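Local coordinates for protein glycosyl hydrolase 25 (PDB 4FF5) that probably cleaves glycosidic bonds of cell-wall peptidoglycan, as a family 25 glycosyl hydrolase, and takes part in the invasion of host cells by Streptococcus pneumoniae, at residues V204-Y209 and S218-D223. Sequence-based numbering, arbitrary orientation. Where two conformers were deposited one is given.
Sequences VWIPSY and SSPKTD
OG of Ser-208 meets OG of Ser-218 at 2.9 Å in a direct hydrogen bond, for which either hydroxyl could be the donor. A water bridges the same two residues: it accepts from the backbone N of Ser-218 over 3.2 Å and probably donates to the carbonyl oxygen of Ser-208, 3.0 Å from the water oxygen. That carbonyl oxygen also accepts a hydrogen bond from NE2 of His-229. With OG anti to the backbone N (chi1 -179°), the hydroxyl of Ser-208 lies within bonding distance of OG of Ser-218, while its CB packs 3.8 Å from the N of Pro-220. The carbonyl oxygens of Ser-208 and Ser-218 approach to 3.2 Å, two acceptors that are not hydrogen-bonded to each other.

Beyond the serines the contact turns apolar. CB and the CG2 branch of Ile-206 lie against CB and CG of Pro-220, with CG2 3.7 Å from Pro-220 CB. The other branch ends in CD1, which touches the methyl CG2 of Thr-222 at 3.8 Å; OG1 of Thr-222 bonds instead to the N of Leu-224. Val-188 and Tyr-226 also pack on Ile-206. The loop after strand 203-207 thus packs on that strand's C-terminal end and leads, with no helix in between, to the adjacent parallel strand 228-232, consistent with the (beta/alpha)5(beta)3 form of the TIM barrel known for family 25 glycosyl hydrolases.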
# COMPACT_ATOMS: atom_id res chain seq x y z
N VAL A 204 -5.16 -3.41 -8.73
CA VAL A 204 -6.21 -2.88 -7.86
C VAL A 204 -6.16 -3.60 -6.52
O VAL A 204 -6.00 -4.83 -6.45
CB VAL A 204 -7.62 -2.98 -8.51
CG1 VAL A 204 -8.68 -2.39 -7.57
CG2 VAL A 204 -7.64 -2.23 -9.85
N TRP A 205 -6.31 -2.82 -5.45
CA TRP A 205 -6.23 -3.33 -4.10
C TRP A 205 -7.47 -2.85 -3.42
O TRP A 205 -7.80 -1.65 -3.50
CB TRP A 205 -4.96 -2.73 -3.52
CG TRP A 205 -4.68 -2.93 -2.07
CD1 TRP A 205 -5.21 -3.88 -1.19
CD2 TRP A 205 -3.71 -2.17 -1.30
NE1 TRP A 205 -4.64 -3.74 0.06
CE2 TRP A 205 -3.75 -2.71 0.07
CE3 TRP A 205 -2.87 -1.09 -1.58
CZ2 TRP A 205 -2.94 -2.21 1.08
CZ3 TRP A 205 -2.06 -0.59 -0.55
CH2 TRP A 205 -2.11 -1.13 0.75
N ILE A 206 -8.24 -3.76 -2.81
CA ILE A 206 -9.55 -3.36 -2.26
C ILE A 206 -9.74 -3.78 -0.81
O ILE A 206 -9.53 -4.95 -0.46
CB ILE A 206 -10.76 -3.86 -3.12
CG1 ILE A 206 -10.65 -3.41 -4.58
CG2 ILE A 206 -12.10 -3.37 -2.54
CD1 ILE A 206 -11.70 -3.99 -5.53
N PRO A 207 -10.17 -2.83 0.05
CA PRO A 207 -10.48 -3.23 1.43
C PRO A 207 -11.89 -3.83 1.56
O PRO A 207 -12.84 -3.35 0.92
CB PRO A 207 -10.40 -1.91 2.20
CG PRO A 207 -10.84 -0.86 1.17
CD PRO A 207 -10.31 -1.36 -0.16
N SER A 208 -12.04 -4.86 2.39
CA SER A 208 -13.38 -5.31 2.80
C SER A 208 -13.23 -6.09 4.10
O SER A 208 -12.63 -7.15 4.10
CB SER A 208 -14.02 -6.19 1.73
OG SER A 208 -15.31 -6.61 2.11
N TYR A 209 -13.73 -5.53 5.21
CA TYR A 209 -13.42 -6.05 6.54
C TYR A 209 -14.47 -6.95 7.19
O TYR A 209 -14.17 -7.57 8.21
CB TYR A 209 -13.14 -4.92 7.54
CG TYR A 209 -11.98 -4.00 7.23
CD1 TYR A 209 -11.05 -4.30 6.22
CD2 TYR A 209 -11.81 -2.82 7.96
CE1 TYR A 209 -10.00 -3.43 5.94
CE2 TYR A 209 -10.75 -1.96 7.70
CZ TYR A 209 -9.85 -2.27 6.69
OH TYR A 209 -8.81 -1.41 6.43
N SER A 218 -15.10 -11.45 4.69
CA SER A 218 -15.89 -11.06 3.53
C SER A 218 -14.93 -10.48 2.51
O SER A 218 -14.01 -9.75 2.86
CB SER A 218 -16.99 -10.03 3.88
OG SER A 218 -16.55 -8.70 3.71
N SER A 219 -15.14 -10.84 1.24
CA SER A 219 -14.30 -10.36 0.15
C SER A 219 -14.95 -9.19 -0.57
O SER A 219 -16.17 -8.97 -0.44
CB SER A 219 -13.99 -11.50 -0.83
OG SER A 219 -13.40 -12.59 -0.15
N PRO A 220 -14.15 -8.40 -1.31
CA PRO A 220 -14.69 -7.22 -2.00
C PRO A 220 -15.95 -7.51 -2.82
O PRO A 220 -15.97 -8.48 -3.59
CB PRO A 220 -13.53 -6.80 -2.89
CG PRO A 220 -12.30 -7.19 -2.11
CD PRO A 220 -12.68 -8.52 -1.50
N LYS A 221 -16.99 -6.69 -2.64
CA LYS A 221 -18.29 -6.93 -3.28
C LYS A 221 -18.32 -6.30 -4.67
O LYS A 221 -19.03 -5.32 -4.92
CB LYS A 221 -19.45 -6.43 -2.40
CG LYS A 221 -19.61 -7.19 -1.10
CD LYS A 221 -20.60 -6.49 -0.18
CE LYS A 221 -20.21 -6.65 1.29
NZ LYS A 221 -20.81 -7.88 1.88
N THR A 222 -17.48 -6.83 -5.55
CA THR A 222 -17.38 -6.37 -6.93
C THR A 222 -16.94 -7.50 -7.84
O THR A 222 -16.28 -8.44 -7.38
CB THR A 222 -16.40 -5.18 -7.09
OG1 THR A 222 -16.35 -4.80 -8.48
CG2 THR A 222 -14.96 -5.54 -6.62
N ASP A 223 -17.29 -7.41 -9.12
CA ASP A 223 -16.78 -8.36 -10.09
C ASP A 223 -15.59 -7.77 -10.86
O ASP A 223 -15.17 -8.34 -11.86
CB ASP A 223 -17.88 -8.83 -11.04
CG ASP A 223 -18.39 -7.72 -11.95
OD1 ASP A 223 -17.81 -6.61 -11.93
OD2 ASP A 223 -19.36 -7.97 -12.68
O HOH W 1 -12.60 -9.66 5.67